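Restriction endonuclease UbaLAI (Unidentified, PDB 5O63) probably cuts double-stranded DNA as a Type IIE restriction endonuclease, here represented by its N-terminal B3 domain bound to cognate DNA. Local coordinates at residues M24-L29 with A141-E146; T63-A68 with H76-Y81. One frame throughout, in Å; residues are numbered along the deposited sequence.

Contact 1 of 2, residues M24-L29 with A141-E146; sequences MFAKVL and ALCFGE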
loop_
_atom_site.group_PDB
_atom_site.type_symbol
_atom_site.label_atom_id
_atom_site.label_comp_id
_atom_site.label_asym_id
_atom_site.label_seq_id
_atom_site.Cartn_x
_atom_site.Cartn_y
_atom_site.Cartn_z
ATOM N N MET A 24 1.246 -6.499 -6.480
ATOM C CA MET A 24 1.700 -5.763 -5.280
ATOM C C MET A 24 2.328 -4.441 -5.640
ATOM O O MET A 24 3.088 -4.327 -6.621
ATOM C CB MET A 24 2.693 -6.633 -4.492
ATOM C CG MET A 24 3.427 -5.901 -3.331
ATOM S SD MET A 24 4.675 -6.899 -2.500
ATOM C CE MET A 24 5.865 -7.057 -3.789
ATOM N N PHE A 25 2.013 -3.425 -4.837
ATOM C CA PHE A 25 2.771 -2.178 -4.830
ATOM C C PHE A 25 3.299 -1.991 -3.413
ATOM O O PHE A 25 2.504 -1.846 -2.474
ATOM C CB PHE A 25 1.863 -1.010 -5.275
ATOM C CG PHE A 25 2.357 0.356 -4.853
ATOM C CD1 PHE A 25 3.620 0.837 -5.183
ATOM C CD2 PHE A 25 1.530 1.179 -4.102
ATOM C CE1 PHE A 25 4.053 2.127 -4.765
ATOM C CE2 PHE A 25 1.929 2.453 -3.684
ATOM C CZ PHE A 25 3.197 2.951 -3.998
ATOM N N ALA A 26 4.604 -1.993 -3.212
ATOM C CA ALA A 26 5.211 -1.806 -1.881
ATOM C C ALA A 26 6.149 -0.624 -1.963
ATOM O O ALA A 26 6.871 -0.439 -2.956
ATOM C CB ALA A 26 5.952 -3.010 -1.434
ATOM N N LYS A 27 6.126 0.164 -0.911
ATOM C CA LYS A 27 6.857 1.447 -0.889
ATOM C C LYS A 27 7.526 1.613 0.471
ATOM O O LYS A 27 6.894 1.508 1.535
ATOM C CB LYS A 27 5.950 2.653 -1.166
ATOM C CG LYS A 27 6.761 3.956 -1.293
ATOM C CD LYS A 27 5.856 5.218 -1.217
ATOM C CE LYS A 27 6.743 6.470 -1.443
ATOM N NZ LYS A 27 5.946 7.769 -1.143
ATOM N N VAL A 28 8.837 1.875 0.446
ATOM C CA VAL A 28 9.502 2.390 1.635
ATOM C C VAL A 28 9.197 3.865 1.724
ATOM O O VAL A 28 9.481 4.641 0.775
ATOM C CB VAL A 28 11.060 2.190 1.553
ATOM C CG1 VAL A 28 11.733 2.701 2.781
ATOM C CG2 VAL A 28 11.379 0.681 1.274
ATOM N N LEU A 29 8.548 4.250 2.818
ATOM C CA LEU A 29 8.029 5.622 2.900
ATOM C C LEU A 29 9.185 6.617 2.952
ATOM O O LEU A 29 10.330 6.255 3.347
ATOM C CB LEU A 29 7.143 5.840 4.143
ATOM C CG LEU A 29 5.892 4.923 4.111
ATOM C CD1 LEU A 29 5.005 5.499 5.274
ATOM C CD2 LEU A 29 5.253 4.920 2.753
ATOM N N ALA A 141 12.308 -7.723 3.199
ATOM C CA ALA A 141 12.970 -8.871 2.563
ATOM C C ALA A 141 12.003 -9.626 1.595
ATOM O O ALA A 141 12.420 -10.098 0.525
ATOM C CB ALA A 141 13.503 -9.843 3.642
ATOM N N LEU A 142 10.743 -9.828 2.011
ATOM C CA LEU A 142 9.796 -10.526 1.133
ATOM C C LEU A 142 9.437 -9.733 -0.110
ATOM O O LEU A 142 9.235 -10.335 -1.144
ATOM C CB LEU A 142 8.461 -10.851 1.819
ATOM C CG LEU A 142 8.403 -11.422 3.190
ATOM C CD1 LEU A 142 6.987 -11.361 3.704
ATOM C CD2 LEU A 142 8.805 -12.794 2.981
ATOM N N CYS A 143 9.307 -8.406 -0.006
ATOM C CA CYS A 143 8.884 -7.616 -1.140
ATOM C C CYS A 143 10.018 -7.291 -2.101
ATOM O O CYS A 143 9.786 -7.149 -3.307
ATOM C CB CYS A 143 8.305 -6.280 -0.687
ATOM S SG CYS A 143 6.746 -6.543 0.251
ATOM N N PHE A 144 11.236 -7.121 -1.557
ATOM C CA PHE A 144 12.357 -6.587 -2.362
ATOM C C PHE A 144 13.554 -7.553 -2.502
ATOM O O PHE A 144 14.470 -7.313 -3.311
ATOM C CB PHE A 144 12.863 -5.277 -1.737
ATOM C CG PHE A 144 11.907 -4.137 -1.868
ATOM C CD1 PHE A 144 11.906 -3.331 -3.026
ATOM C CD2 PHE A 144 10.948 -3.886 -0.862
ATOM C CE1 PHE A 144 11.027 -2.263 -3.154
ATOM C CE2 PHE A 144 10.088 -2.792 -0.986
ATOM C CZ PHE A 144 10.110 -1.985 -2.142
ATOM N N GLY A 145 13.601 -8.592 -1.680
ATOM C CA GLY A 145 14.757 -9.474 -1.588
ATOM C C GLY A 145 15.803 -9.163 -0.517
ATOM O O GLY A 145 15.700 -8.165 0.164
ATOM N N GLU A 146 16.852 -9.994 -0.415
ATOM C CA GLU A 146 17.918 -9.823 0.603
ATOM C C GLU A 146 19.142 -9.065 0.109
ATOM O O GLU A 146 19.974 -8.612 0.884
ATOM C CB GLU A 146 18.373 -11.185 1.125
ATOM C CG GLU A 146 17.273 -12.042 1.652
ATOM C CD GLU A 146 16.824 -11.619 3.041
ATOM O OE1 GLU A 146 17.322 -10.582 3.546
ATOM O OE2 GLU A 146 15.953 -12.314 3.638
#
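Met-24 and Cys-143 meet sulfur to sulfur, SD lying 3.5 Å from SG, and this approach anchors one end of a buried contact between a strand and a helix. Met-24 is an engineered residue. Its CG is anti to the backbone N (chi1 171°), and the chain runs straight out from the strand before bending at chi3, which brings CE alongside Cys-143, 4.0 Å from its CB. The cysteine is met from a second direction as well: Ala-26 CB sits 4.0 Å from Cys-143 SG. Ala-26 CA and Cys-143 CA, 6.9 Å apart, are the nearest CA pair of the two segments, and the short side chains of both residues are consistent with this close approach.

In the B3 fold, an open beta-barrel (pseudobarrel), this is how the C-terminal end of helix 136-144 lies against strand 19-28. That strand is hydrogen-bonded to strands 108-116 and 155-159, and the Cys-143 carbonyl O accepts a bond from Arg-158 on the latter, a polar tie beside the apolar contact.

The aromatic part belongs to Phe-144. Its ring reaches the strand with its outer carbons, CZ lying 3.7 Å from the Ala-26 carbonyl O, while CE2 is 4.2 Å from Ala-26 CB and 4.3 Å from Val-28 CG2. With CG anti to its carbonyl carbon (chi1 -70°), the ring extends from the helix flank to the strand, where the carbonyl O and the valine methyl approach it obliquely. The ring is also stacked with Phe-140, one turn earlier in the helix. Beyond Phe-144 the helix stops at Gly-145, whose N still bonds to Ala-141 O but whose positive phi turns the chain aside, a conformation suited to glycine.

Contact 2 of 2, residues T63-A68 with H76-Y81; sequences TSNFPA and HKTLAY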
loop_
_atom_site.group_PDB
_atom_site.type_symbol
_atom_site.label_atom_id
_atom_site.label_comp_id
_atom_site.label_asym_id
_atom_site.label_seq_id
_atom_site.Cartn_x
_atom_site.Cartn_y
_atom_site.Cartn_z
ATOM N N THR A 63 -11.066 13.281 -6.071
ATOM C CA THR A 63 -10.950 12.350 -4.969
ATOM C C THR A 63 -11.861 11.143 -5.171
ATOM O O THR A 63 -12.972 11.259 -5.627
ATOM C CB THR A 63 -11.224 13.076 -3.609
ATOM O OG1 THR A 63 -11.223 12.121 -2.564
ATOM C CG2 THR A 63 -12.548 13.870 -3.641
ATOM N N SER A 64 -11.325 9.971 -4.884
ATOM C CA SER A 64 -11.980 8.725 -5.061
ATOM C C SER A 64 -11.829 7.970 -3.740
ATOM O O SER A 64 -10.858 8.156 -2.992
ATOM C CB SER A 64 -11.316 7.966 -6.223
ATOM O OG SER A 64 -11.871 6.684 -6.332
ATOM N N ASN A 65 -12.771 7.102 -3.458
ATOM C CA ASN A 65 -12.626 6.155 -2.387
ATOM C C ASN A 65 -12.371 4.787 -2.940
ATOM O O ASN A 65 -12.857 4.429 -4.035
ATOM C CB ASN A 65 -13.914 6.102 -1.524
ATOM C CG ASN A 65 -14.141 7.372 -0.732
ATOM O OD1 ASN A 65 -13.228 8.161 -0.528
ATOM N ND2 ASN A 65 -15.389 7.565 -0.264
ATOM N N PHE A 66 -11.713 3.952 -2.176
ATOM C CA PHE A 66 -11.759 2.539 -2.527
ATOM C C PHE A 66 -11.670 1.663 -1.285
ATOM O O PHE A 66 -11.073 2.019 -0.267
ATOM C CB PHE A 66 -10.668 2.181 -3.560
ATOM C CG PHE A 66 -9.279 2.331 -3.068
ATOM C CD1 PHE A 66 -8.563 1.249 -2.590
ATOM C CD2 PHE A 66 -8.645 3.558 -3.141
ATOM C CE1 PHE A 66 -7.248 1.379 -2.179
ATOM C CE2 PHE A 66 -7.331 3.699 -2.709
ATOM C CZ PHE A 66 -6.633 2.599 -2.206
ATOM N N PRO A 67 -12.318 0.497 -1.340
ATOM C CA PRO A 67 -12.310 -0.345 -0.141
ATOM C C PRO A 67 -10.992 -1.098 -0.066
ATOM O O PRO A 67 -10.432 -1.448 -1.114
ATOM C CB PRO A 67 -13.515 -1.292 -0.360
ATOM C CG PRO A 67 -13.705 -1.305 -1.790
ATOM C CD PRO A 67 -13.205 -0.031 -2.395
ATOM N N ALA A 68 -10.466 -1.326 1.125
ATOM C CA ALA A 68 -9.208 -2.064 1.268
ATOM C C ALA A 68 -9.262 -2.777 2.581
ATOM O O ALA A 68 -9.752 -2.215 3.578
ATOM C CB ALA A 68 -7.986 -1.129 1.233
ATOM N N HIS A 76 -12.357 -4.511 7.109
ATOM C CA HIS A 76 -12.462 -3.763 5.865
ATOM C C HIS A 76 -12.526 -2.271 6.151
ATOM O O HIS A 76 -13.228 -1.856 7.081
ATOM C CB HIS A 76 -13.672 -4.234 5.100
ATOM C CG HIS A 76 -13.443 -5.575 4.467
ATOM N ND1 HIS A 76 -14.048 -6.736 4.902
ATOM C CD2 HIS A 76 -12.588 -5.943 3.486
ATOM C CE1 HIS A 76 -13.629 -7.751 4.164
ATOM N NE2 HIS A 76 -12.728 -7.298 3.307
ATOM N N LYS A 77 -11.789 -1.469 5.380
ATOM C CA LYS A 77 -11.777 -0.018 5.553
ATOM C C LYS A 77 -11.994 0.642 4.199
ATOM O O LYS A 77 -12.080 -0.036 3.156
ATOM C CB LYS A 77 -10.471 0.425 6.223
ATOM C CG LYS A 77 -10.429 -0.061 7.670
ATOM C CD LYS A 77 -9.169 0.321 8.460
ATOM C CE LYS A 77 -9.473 -0.003 9.939
ATOM N NZ LYS A 77 -10.952 0.117 10.260
ATOM N N THR A 78 -12.158 1.953 4.223
ATOM C CA THR A 78 -12.224 2.749 2.998
ATOM C C THR A 78 -10.982 3.667 2.985
ATOM O O THR A 78 -10.741 4.418 3.934
ATOM C CB THR A 78 -13.505 3.594 2.903
ATOM O OG1 THR A 78 -14.647 2.711 2.857
ATOM C CG2 THR A 78 -13.510 4.433 1.636
ATOM N N LEU A 79 -10.161 3.512 1.964
ATOM C CA LEU A 79 -9.077 4.473 1.784
ATOM C C LEU A 79 -9.485 5.542 0.818
ATOM O O LEU A 79 -10.391 5.319 -0.044
ATOM C CB LEU A 79 -7.827 3.698 1.238
ATOM C CG LEU A 79 -7.303 2.669 2.228
ATOM C CD1 LEU A 79 -6.034 2.035 1.587
ATOM C CD2 LEU A 79 -7.047 3.248 3.638
ATOM N N ALA A 80 -8.818 6.706 0.917
ATOM C CA ALA A 80 -9.063 7.789 -0.036
ATOM C C ALA A 80 -7.896 7.918 -0.978
ATOM O O ALA A 80 -6.737 7.790 -0.570
ATOM C CB ALA A 80 -9.334 9.156 0.676
ATOM N N TYR A 81 -8.218 8.140 -2.230
ATOM C CA TYR A 81 -7.201 8.285 -3.303
ATOM C C TYR A 81 -7.359 9.725 -3.816
ATOM O O TYR A 81 -8.431 10.112 -4.376
ATOM C CB TYR A 81 -7.466 7.219 -4.352
ATOM C CG TYR A 81 -6.545 7.139 -5.547
ATOM C CD1 TYR A 81 -5.231 7.642 -5.514
ATOM C CD2 TYR A 81 -6.961 6.474 -6.706
ATOM C CE1 TYR A 81 -4.395 7.512 -6.626
ATOM C CE2 TYR A 81 -6.134 6.358 -7.811
ATOM C CZ TYR A 81 -4.860 6.879 -7.756
ATOM O OH TYR A 81 -4.060 6.754 -8.864
#
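Lys-77 and Ala-68 pair through both of their backbone bonds, Lys-77 N to Ala-68 O being 2.8 Å; in the return bond the Ala-68 N-H comes from above the Lys-77 carbonyl plane, 38° out of it. Thr-78, paired with Pro-67 at a non-hydrogen-bonded position, turns its methyl group diagonally across: CG2 packs 3.6 Å from Asn-65 CB, over the start of that side chain.

Leu-79 forms the centre of the apolar face. It and Phe-66 make a hydrogen-bonded pair, N to O in both directions. Its CB lies over one face of the Phe-66 ring in a CH-pi contact, 4.1 Å from the centroid, while CD1 reaches onward to Ala-68 CB at 3.7 Å. Phe-66 takes up this place because its CG stands between the backbone N and the carbonyl carbon (chi1 65°), laying the ring across the neighbouring strand. Replacing Phe-66 by an alanine is likely to strip Leu-79 CB of its aromatic cover and open a gap beside Tyr-81 CB.

Ala-80 points to the other side, with Asn-65, and packs on a phosphate of the bound DNA. Tyr-81 is again on the side of the sheet with Phe-66 and Leu-79: its CB touches the Phe-66 ring edge 3.9 Å from CE2, and its hydroxyl leads off to a hydrogen bond with Arg-90. Tyr-81 N to Ser-64 O, at 2.7 Å and 173°, is the straightest of the six backbone bonds. Such alternation of doubly bonded and non-hydrogen-bonded pairs is that of a twisted antiparallel beta hairpin, here formed by strands 62-70 and 75-84 of the B3 fold.

Overall arrangement
Contact 2 is nested in the chain loop closed by contact 1: segment 24-29, on strand 19-28, comes first, the hairpin segments 63-68 and 76-81 follow, and segment 141-146, the end of helix 136-144 and the residues after it, comes last. Both contacts reach the same mixed sheet, yet their centres lie 22 Å apart, on opposite sides of the chain's centre, with nearest atoms about 8 Å from each other. Strands 121-128 and 108-116 separate strand 62-70 from strand 19-28 in the sheet. One contact fastens a helix to the sheet and the other joins two neighbouring strands within it. The nearest atoms of each lie about 4 Å from the bound DNA, so both border it.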